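Local coordinates for isomaltodextranase (Arthrobacter globiformis, PDB 5AWO), which hydrolyses alpha-1,6-glucosidic linkages in dextran, removing successive isomaltose units from the non-reducing ends of the chains, at residues Asp370-Arg379 with Ser390-Pro401; Ala479-Asn490 with Gly498-Gln506. One frame throughout, in Å; residues are numbered along the deposited sequence.

How the contacts relate
Contact 1 starts the beta-sandwich domain, named C-terminal in alpha-galactosidases, that follows the TIM barrel of this family 27 glycoside hydrolase, and contact 2 is a hairpin of the carbohydrate-binding module that comes next in the chain. Their centres lie about 14 Å apart, and the two touch. K375 NZ of contact 1 lies 2.8 Å from A481 O of contact 2, and N499 ND2 lies 3.2 Å from Y378 O, both probable hydrogen bonds, while K375 CE packs against W483 CH2. Contact 1 is nearer the active site: the side chain of V373 is about 12 Å from that of D262, probably the proton donor. Contact 2 lies away from it.

Contact 1: Asp370-Arg379 with Ser390-Pro401; sequences DGLVGKPLYR and SRDTERWAGQLP
K375 and A397 form a hydrogen-bonded pair near one end of an antiparallel sheet in the beta-sandwich domain that follows the TIM barrel of this glycoside hydrolase. K375 N donates to A397 O at 2.9 Å, and A397 N returns a bond to K375 O. Further along, L377 N bonds to R395 O while L377 O accepts from D392 N. Segment 390-401 turns a corner through a type I turn from D392 to R395, and the same edge of strand 375-378 meets first 395-399, then 391-392. R379 N to S390 O closes the far end at 2.7 Å.

P376, which has no N-H to give, suits the non-hydrogen-bonded position opposite W396: its CD makes a CH-pi contact 3.8 Å from the centroid of the indole's six-membered ring, over the face. The extended R391 chain runs along Y378, with CD over the phenol face and the guanidinium over OH, the two planes 28° apart; that OH bonds to S303, and the guanidinium has its main polar partner in T300. At the other end L400 CD1 reaches D370 CB and the backbone of L372, just after G371 ends helix 362-370 in a Schellman motif whose positive phi glycine readily accepts. G398 must lack a side chain, since its CA passes 3.8 Å from G374 CA.

Behind this shell, helix 295-302 lays F299 and T300 against W396, whose NE1 is tied to T393 O. R379 stacks its guanidinium over D392, a long, purely electrostatic link in an R379-D392-R395 salt-bridge network. D392 OD1 makes an Asx turn with E394 N. The D392 side chain turns away from its own backbone N (chi1 -166°), bringing OD2 into the guanidinium plane of R395, whose NE and NH2 grip that oxygen side-on in a salt bridge, NE at 2.8 Å.

Contact 2: Ala479-Asn490 with Gly498-Gln506; sequences AFAAWGGGAGFN and GNGFVDGLQ
G488 and N490 pair with D503 and F501 in an antiparallel beta hairpin of the carbohydrate-binding module. Four backbone bonds join them: D503 N to G488 O is 2.8 Å and its return longer, while F501 N and N490 O are matched by N490 N and F501 O.

Among polar side chains, N490 ND2 donates to D503 OD2 at 2.8 Å, the amide standing almost perpendicular (87°) to the carboxylate. Two waters lie between D503 OD1 and the carbonyls of G486 and F489, probably bridging them, and another probably joins A479 N to G500 O.

On this same face F501, its CG lodged between the backbone N and the carbonyl carbon (chi1 52°), turns its ring back over the strand pair, so that N490 O sits 3.5 Å above its centre. Replacing the F501 ring by the methyl of an alanine is likely to uncover N490 O and leave W573 without its edge-to-face partner.

Apolar contacts fill the other face. The branched V502 sends CG2 to W483 CD1 at 3.9 Å and CG1 to A487 CB; the neighbouring W483 NE1 donates to A478 O. F489 makes an edge contact with the carbonyl N499 O, passing so close to G500 that a side chain there would clash.

Strand 501-505 is flanked on its other edge by strand 601-609, through V502 with L603 and L505 with I601, while strand 482-484 joins strand 515-522 of the neighbouring sheet.

Contact 1: Asp370-Arg379 with Ser390-Pro401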
loop_
_atom_site.group_PDB
_atom_site.type_symbol
_atom_site.label_atom_id
_atom_site.label_comp_id
_atom_site.label_asym_id
_atom_site.label_seq_id
_atom_site.Cartn_x
_atom_site.Cartn_y
_atom_site.Cartn_z
ATOM N N ASP A 370 -1.331 8.290 -11.946
ATOM C CA ASP A 370 0.095 8.313 -12.337
ATOM C C ASP A 370 0.977 7.510 -11.369
ATOM O O ASP A 370 2.164 7.269 -11.645
ATOM C CB ASP A 370 0.620 9.746 -12.505
ATOM C CG ASP A 370 -0.059 10.517 -13.664
ATOM O OD1 ASP A 370 -0.759 9.877 -14.486
ATOM O OD2 ASP A 370 0.089 11.759 -13.695
ATOM N N GLY A 371 0.439 7.089 -10.231
ATOM C CA GLY A 371 1.168 6.224 -9.285
ATOM C C GLY A 371 1.965 6.961 -8.233
ATOM O O GLY A 371 3.065 6.555 -7.862
ATOM N N LEU A 372 1.400 8.082 -7.736
ATOM C CA LEU A 372 2.016 8.770 -6.637
ATOM C C LEU A 372 1.979 7.927 -5.371
ATOM O O LEU A 372 0.919 7.475 -4.929
ATOM C CB LEU A 372 1.288 10.085 -6.340
ATOM C CG LEU A 372 1.806 10.841 -5.114
ATOM C CD1 LEU A 372 3.238 11.334 -5.331
ATOM C CD2 LEU A 372 0.870 11.996 -4.774
ATOM N N VAL A 373 3.153 7.746 -4.785
ATOM C CA VAL A 373 3.297 7.183 -3.435
ATOM C C VAL A 373 4.227 8.121 -2.671
ATOM O O VAL A 373 5.452 8.090 -2.870
ATOM C CB VAL A 373 3.880 5.739 -3.458
ATOM C CG1 VAL A 373 4.021 5.188 -2.046
ATOM C CG2 VAL A 373 3.034 4.833 -4.324
ATOM N N GLY A 374 3.656 8.993 -1.838
ATOM C CA GLY A 374 4.441 9.964 -1.083
ATOM C C GLY A 374 5.057 9.363 0.150
ATOM O O GLY A 374 4.628 8.288 0.624
ATOM N N LYS A 375 6.093 10.045 0.627
ATOM C CA LYS A 375 6.623 9.862 1.957
ATOM C C LYS A 375 6.432 11.150 2.736
ATOM O O LYS A 375 6.446 12.230 2.166
ATOM C CB LYS A 375 8.116 9.468 1.935
ATOM C CG LYS A 375 8.328 7.959 1.782
ATOM C CD LYS A 375 9.807 7.562 1.659
ATOM C CE LYS A 375 10.065 6.071 1.870
ATOM N NZ LYS A 375 9.435 5.233 0.836
ATOM N N PRO A 376 6.271 11.032 4.063
ATOM C CA PRO A 376 6.360 12.219 4.911
ATOM C C PRO A 376 7.774 12.759 4.815
ATOM O O PRO A 376 8.697 11.983 4.485
ATOM C CB PRO A 376 6.105 11.665 6.318
ATOM C CG PRO A 376 6.684 10.274 6.235
ATOM C CD PRO A 376 6.367 9.796 4.846
ATOM N N LEU A 377 7.987 14.034 5.100
ATOM C CA LEU A 377 9.365 14.511 5.133
ATOM C C LEU A 377 10.119 13.818 6.274
ATOM O O LEU A 377 9.750 13.928 7.424
ATOM C CB LEU A 377 9.405 16.020 5.332
ATOM C CG LEU A 377 10.768 16.689 5.204
ATOM C CD1 LEU A 377 11.336 16.525 3.800
ATOM C CD2 LEU A 377 10.642 18.155 5.584
ATOM N N TYR A 378 11.187 13.100 5.943
ATOM C CA TYR A 378 12.013 12.473 6.974
ATOM C C TYR A 378 12.897 13.516 7.647
ATOM O O TYR A 378 13.463 14.372 6.948
ATOM C CB TYR A 378 12.849 11.314 6.400
ATOM C CG TYR A 378 12.076 10.007 6.365
ATOM C CD1 TYR A 378 10.870 9.901 5.679
ATOM C CD2 TYR A 378 12.516 8.896 7.070
ATOM C CE1 TYR A 378 10.158 8.711 5.642
ATOM C CE2 TYR A 378 11.793 7.703 7.052
ATOM C CZ TYR A 378 10.600 7.632 6.346
ATOM O OH TYR A 378 9.895 6.439 6.347
ATOM N N ARG A 379 12.943 13.452 8.967
ATOM C CA ARG A 379 13.677 14.385 9.828
ATOM C C ARG A 379 14.849 13.679 10.533
ATOM O O ARG A 379 15.821 14.335 10.934
ATOM C CB ARG A 379 12.715 15.080 10.805
ATOM C CG ARG A 379 11.620 15.844 10.057
ATOM C CD ARG A 379 10.757 16.747 10.918
ATOM N NE ARG A 379 9.816 16.018 11.770
ATOM C CZ ARG A 379 8.784 16.558 12.404
ATOM N NH1 ARG A 379 8.512 17.860 12.278
ATOM N NH2 ARG A 379 7.986 15.787 13.136
ATOM N N SER A 390 10.797 11.962 14.129
ATOM C CA SER A 390 11.680 11.514 13.064
ATOM C C SER A 390 11.110 11.714 11.678
ATOM O O SER A 390 11.837 11.625 10.684
ATOM C CB SER A 390 12.016 10.047 13.240
ATOM O OG SER A 390 10.878 9.225 12.966
ATOM N N ARG A 391 9.791 11.966 11.585
ATOM C CA ARG A 391 9.107 12.160 10.312
ATOM C C ARG A 391 7.984 13.168 10.538
ATOM O O ARG A 391 7.454 13.276 11.637
ATOM C CB ARG A 391 8.537 10.834 9.758
ATOM C CG ARG A 391 9.559 9.712 9.661
ATOM C CD ARG A 391 8.911 8.382 9.327
ATOM N NE ARG A 391 9.857 7.293 9.534
ATOM C CZ ARG A 391 9.592 6.008 9.405
ATOM N NH1 ARG A 391 8.362 5.598 9.099
ATOM N NH2 ARG A 391 10.565 5.112 9.582
ATOM N N ASP A 392 7.668 13.926 9.479
ATOM C CA ASP A 392 6.671 15.004 9.576
ATOM C C ASP A 392 5.343 14.530 8.993
ATOM O O ASP A 392 5.197 14.412 7.790
ATOM C CB ASP A 392 7.180 16.222 8.823
ATOM C CG ASP A 392 6.406 17.476 9.142
ATOM O OD1 ASP A 392 5.200 17.371 9.498
ATOM O OD2 ASP A 392 6.986 18.585 9.033
ATOM N N THR A 393 4.362 14.324 9.876
ATOM C CA THR A 393 3.037 13.873 9.455
ATOM C C THR A 393 2.308 14.880 8.561
ATOM O O THR A 393 1.364 14.487 7.883
ATOM C CB THR A 393 2.093 13.562 10.645
ATOM O OG1 THR A 393 1.792 14.773 11.364
ATOM C CG2 THR A 393 2.671 12.520 11.566
ATOM N N GLU A 394 2.742 16.147 8.535
ATOM C CA GLU A 394 2.004 17.221 7.908
ATOM C C GLU A 394 2.572 17.711 6.578
ATOM O O GLU A 394 2.019 18.602 5.974
ATOM C CB GLU A 394 1.883 18.379 8.879
ATOM C CG GLU A 394 1.022 18.057 10.086
ATOM C CD GLU A 394 0.995 19.202 11.049
ATOM O OE1 GLU A 394 2.060 19.585 11.600
ATOM O OE2 GLU A 394 -0.121 19.751 11.282
ATOM N N ARG A 395 3.695 17.142 6.130
ATOM C CA ARG A 395 4.284 17.520 4.847
ATOM C C ARG A 395 4.717 16.263 4.114
ATOM O O ARG A 395 5.579 15.500 4.621
ATOM C CB ARG A 395 5.486 18.450 5.061
ATOM C CG ARG A 395 5.081 19.778 5.680
ATOM C CD ARG A 395 6.245 20.763 5.777
ATOM N NE ARG A 395 7.173 20.304 6.800
ATOM C CZ ARG A 395 8.457 20.637 6.890
ATOM N NH1 ARG A 395 9.041 21.447 6.006
ATOM N NH2 ARG A 395 9.164 20.151 7.898
ATOM N N TRP A 396 4.156 16.071 2.932
ATOM C CA TRP A 396 4.312 14.834 2.140
ATOM C C TRP A 396 4.758 15.154 0.722
ATOM O O TRP A 396 4.338 16.160 0.153
ATOM C CB TRP A 396 2.967 14.098 2.059
ATOM C CG TRP A 396 2.622 13.390 3.335
ATOM C CD1 TRP A 396 2.202 13.944 4.508
ATOM C CD2 TRP A 396 2.710 11.987 3.557
ATOM N NE1 TRP A 396 2.031 12.966 5.452
ATOM C CE2 TRP A 396 2.355 11.755 4.897
ATOM C CE3 TRP A 396 3.087 10.907 2.758
ATOM C CZ2 TRP A 396 2.351 10.472 5.449
ATOM C CZ3 TRP A 396 3.081 9.646 3.300
ATOM C CH2 TRP A 396 2.719 9.438 4.637
ATOM N N ALA A 397 5.610 14.302 0.166
ATOM C CA ALA A 397 5.954 14.423 -1.252
ATOM C C ALA A 397 6.275 13.066 -1.830
ATOM O O ALA A 397 6.793 12.190 -1.135
ATOM C CB ALA A 397 7.149 15.344 -1.465
ATOM N N GLY A 398 5.928 12.894 -3.099
ATOM C CA GLY A 398 6.338 11.725 -3.834
ATOM C C GLY A 398 6.557 12.076 -5.282
ATOM O O GLY A 398 6.011 13.046 -5.793
ATOM N N GLN A 399 7.348 11.229 -5.958
ATOM C CA GLN A 399 7.714 11.471 -7.336
ATOM C C GLN A 399 7.030 10.516 -8.242
ATOM O O GLN A 399 6.919 9.315 -7.943
ATOM C CB GLN A 399 9.224 11.325 -7.504
ATOM C CG GLN A 399 9.726 11.831 -8.837
ATOM C CD GLN A 399 11.244 11.999 -8.846
ATOM O OE1 GLN A 399 11.992 11.368 -8.067
ATOM N NE2 GLN A 399 11.704 12.903 -9.711
ATOM N N LEU A 400 6.569 11.018 -9.379
ATOM C CA LEU A 400 5.970 10.214 -10.396
ATOM C C LEU A 400 7.046 9.687 -11.363
ATOM O O LEU A 400 8.126 10.279 -11.453
ATOM C CB LEU A 400 4.916 11.013 -11.173
ATOM C CG LEU A 400 3.608 11.473 -10.486
ATOM C CD1 LEU A 400 2.959 10.287 -9.807
ATOM C CD2 LEU A 400 3.810 12.592 -9.500
ATOM N N PRO A 401 6.698 8.636 -12.103
ATOM C CA PRO A 401 7.671 8.067 -13.057
ATOM C C PRO A 401 8.218 9.073 -14.061
ATOM O O PRO A 401 9.403 8.980 -14.410
ATOM C CB PRO A 401 6.882 6.947 -13.709
ATOM C CG PRO A 401 5.921 6.495 -12.641
ATOM C CD PRO A 401 5.488 7.800 -12.014
HETATM O O HOH W 1 5.756 8.111 -5.798
#

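Contact 2: Ala479-Asn490 with Gly498-Gln506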
loop_
_atom_site.group_PDB
_atom_site.type_symbol
_atom_site.label_atom_id
_atom_site.label_comp_id
_atom_site.label_asym_id
_atom_site.label_seq_id
_atom_site.Cartn_x
_atom_site.Cartn_y
_atom_site.Cartn_z
ATOM N N ALA A 479 15.866 9.398 -1.194
ATOM C CA ALA A 479 15.163 9.546 0.093
ATOM C C ALA A 479 13.643 9.571 -0.079
ATOM O O ALA A 479 12.937 9.414 0.915
ATOM C CB ALA A 479 15.628 10.774 0.843
ATOM N N PHE A 480 13.172 9.774 -1.304
ATOM C CA PHE A 480 11.731 9.720 -1.599
ATOM C C PHE A 480 11.308 8.512 -2.406
ATOM O O PHE A 480 10.157 8.409 -2.780
ATOM C CB PHE A 480 11.287 11.031 -2.265
ATOM C CG PHE A 480 11.127 12.149 -1.289
ATOM C CD1 PHE A 480 9.946 12.261 -0.565
ATOM C CD2 PHE A 480 12.141 13.061 -1.043
ATOM C CE1 PHE A 480 9.771 13.244 0.374
ATOM C CE2 PHE A 480 11.962 14.062 -0.103
ATOM C CZ PHE A 480 10.788 14.142 0.618
ATOM N N ALA A 481 12.241 7.585 -2.696
ATOM C CA ALA A 481 11.966 6.376 -3.440
ATOM C C ALA A 481 11.530 5.243 -2.510
ATOM O O ALA A 481 11.239 5.492 -1.350
ATOM C CB ALA A 481 13.205 5.978 -4.253
ATOM N N ALA A 482 11.444 4.030 -3.065
ATOM C CA ALA A 482 11.064 2.844 -2.324
ATOM C C ALA A 482 12.291 2.148 -1.773
ATOM O O ALA A 482 13.254 1.944 -2.513
ATOM C CB ALA A 482 10.265 1.901 -3.206
ATOM N N TRP A 483 12.235 1.745 -0.513
ATOM C CA TRP A 483 13.321 1.081 0.194
ATOM C C TRP A 483 12.930 -0.336 0.570
ATOM O O TRP A 483 11.823 -0.566 1.047
ATOM C CB TRP A 483 13.690 1.799 1.484
ATOM C CG TRP A 483 13.835 3.284 1.360
ATOM C CD1 TRP A 483 14.301 3.967 0.283
ATOM C CD2 TRP A 483 13.475 4.263 2.335
ATOM N NE1 TRP A 483 14.266 5.314 0.525
ATOM C CE2 TRP A 483 13.786 5.524 1.790
ATOM C CE3 TRP A 483 12.959 4.199 3.636
ATOM C CZ2 TRP A 483 13.535 6.713 2.468
ATOM C CZ3 TRP A 483 12.721 5.370 4.305
ATOM C CH2 TRP A 483 13.032 6.624 3.727
ATOM N N GLY A 484 13.854 -1.291 0.393
ATOM C CA GLY A 484 13.639 -2.652 0.843
ATOM C C GLY A 484 14.879 -3.304 1.433
ATOM O O GLY A 484 15.990 -2.781 1.291
ATOM N N GLY A 485 14.664 -4.404 2.162
ATOM C CA GLY A 485 15.766 -5.245 2.641
ATOM C C GLY A 485 16.699 -4.647 3.661
ATOM O O GLY A 485 17.773 -5.215 3.909
ATOM N N GLY A 486 16.308 -3.530 4.277
ATOM C CA GLY A 486 17.128 -2.870 5.275
ATOM C C GLY A 486 17.656 -1.521 4.821
ATOM O O GLY A 486 18.164 -0.768 5.645
ATOM N N ALA A 487 17.546 -1.198 3.535
ATOM C CA ALA A 487 17.846 0.175 3.104
ATOM C C ALA A 487 16.940 1.151 3.832
ATOM O O ALA A 487 15.763 0.834 4.103
ATOM C CB ALA A 487 17.655 0.341 1.621
ATOM N N GLY A 488 17.460 2.342 4.127
ATOM C CA GLY A 488 16.643 3.342 4.823
ATOM C C GLY A 488 17.225 4.720 4.792
ATOM O O GLY A 488 18.269 4.954 4.197
ATOM N N PHE A 489 16.520 5.653 5.420
ATOM C CA PHE A 489 16.907 7.047 5.409
ATOM C C PHE A 489 18.022 7.383 6.379
ATOM O O PHE A 489 17.999 6.966 7.526
ATOM C CB PHE A 489 15.698 7.896 5.805
ATOM C CG PHE A 489 15.991 9.366 5.903
ATOM C CD1 PHE A 489 15.949 10.139 4.762
ATOM C CD2 PHE A 489 16.308 9.963 7.117
ATOM C CE1 PHE A 489 16.231 11.502 4.824
ATOM C CE2 PHE A 489 16.587 11.329 7.180
ATOM C CZ PHE A 489 16.523 12.086 6.032
ATOM N N ASN A 490 18.962 8.221 5.948
ATOM C CA ASN A 490 19.801 8.859 6.944
ATOM C C ASN A 490 20.239 10.243 6.465
ATOM O O ASN A 490 19.949 10.625 5.346
ATOM C CB ASN A 490 21.020 7.978 7.300
ATOM C CG ASN A 490 21.367 8.035 8.768
ATOM O OD1 ASN A 490 21.259 9.078 9.396
ATOM N ND2 ASN A 490 21.773 6.895 9.339
ATOM N N GLY A 498 19.290 17.702 -0.864
ATOM C CA GLY A 498 18.003 17.426 -0.228
ATOM C C GLY A 498 18.061 17.213 1.278
ATOM O O GLY A 498 18.914 17.772 1.949
ATOM N N ASN A 499 17.127 16.415 1.792
ATOM C CA ASN A 499 16.940 16.226 3.239
ATOM C C ASN A 499 17.809 15.080 3.797
ATOM O O ASN A 499 17.905 14.931 5.004
ATOM C CB ASN A 499 15.441 15.954 3.579
ATOM C CG ASN A 499 14.921 14.658 3.014
ATOM O OD1 ASN A 499 15.181 14.314 1.891
ATOM N ND2 ASN A 499 14.056 13.950 3.798
ATOM N N GLY A 500 18.415 14.293 2.903
ATOM C CA GLY A 500 19.216 13.141 3.310
ATOM C C GLY A 500 19.525 12.219 2.149
ATOM O O GLY A 500 19.557 12.639 0.981
ATOM N N PHE A 501 19.706 10.939 2.465
ATOM C CA PHE A 501 20.119 9.947 1.508
ATOM C C PHE A 501 19.688 8.575 1.994
ATOM O O PHE A 501 19.090 8.453 3.067
ATOM C CB PHE A 501 21.658 9.992 1.312
ATOM C CG PHE A 501 22.434 9.931 2.591
ATOM C CD1 PHE A 501 22.799 8.709 3.171
ATOM C CD2 PHE A 501 22.797 11.096 3.227
ATOM C CE1 PHE A 501 23.523 8.677 4.350
ATOM C CE2 PHE A 501 23.511 11.074 4.405
ATOM C CZ PHE A 501 23.877 9.858 4.981
ATOM N N VAL A 502 20.001 7.540 1.221
ATOM C CA VAL A 502 19.720 6.185 1.650
ATOM C C VAL A 502 20.989 5.478 2.101
ATOM O O VAL A 502 21.976 5.491 1.370
ATOM C CB VAL A 502 19.026 5.402 0.526
ATOM C CG1 VAL A 502 18.983 3.902 0.837
ATOM C CG2 VAL A 502 17.616 5.935 0.347
ATOM N N ASP A 503 20.960 4.911 3.299
ATOM C CA ASP A 503 22.047 4.059 3.788
ATOM C C ASP A 503 21.538 2.641 3.999
ATOM O O ASP A 503 20.455 2.270 3.488
ATOM C CB ASP A 503 22.718 4.666 5.032
ATOM C CG ASP A 503 21.876 4.583 6.281
ATOM O OD1 ASP A 503 20.697 4.160 6.162
ATOM O OD2 ASP A 503 22.387 4.952 7.364
ATOM N N GLY A 504 22.346 1.826 4.678
ATOM C CA GLY A 504 22.040 0.430 4.848
ATOM C C GLY A 504 22.292 -0.395 3.603
ATOM O O GLY A 504 21.813 -1.533 3.513
ATOM N N LEU A 505 23.018 0.153 2.630
ATOM C CA LEU A 505 23.306 -0.549 1.398
ATOM C C LEU A 505 24.671 -1.222 1.580
ATOM O O LEU A 505 25.691 -0.712 1.144
ATOM C CB LEU A 505 23.274 0.394 0.194
ATOM C CG LEU A 505 21.885 0.988 -0.127
ATOM C CD1 LEU A 505 22.015 2.158 -1.089
ATOM C CD2 LEU A 505 20.961 -0.080 -0.712
ATOM N N GLN A 506 24.636 -2.351 2.275
ATOM C CA GLN A 506 25.823 -3.164 2.563
ATOM C C GLN A 506 25.349 -4.621 2.669
ATOM O O GLN A 506 24.203 -4.937 2.313
ATOM C CB GLN A 506 26.540 -2.658 3.814
ATOM C CG GLN A 506 26.080 -3.208 5.149
ATOM C CD GLN A 506 24.693 -2.750 5.512
ATOM O OE1 GLN A 506 24.462 -1.561 5.688
ATOM N NE2 GLN A 506 23.765 -3.689 5.638
HETATM O O HOH W 2 11.857 11.678 2.698
HETATM O O HOH W 3 18.084 11.194 -1.251
HETATM O O HOH W 4 19.426 1.642 6.834
HETATM O O HOH W 5 19.101 4.544 8.325
#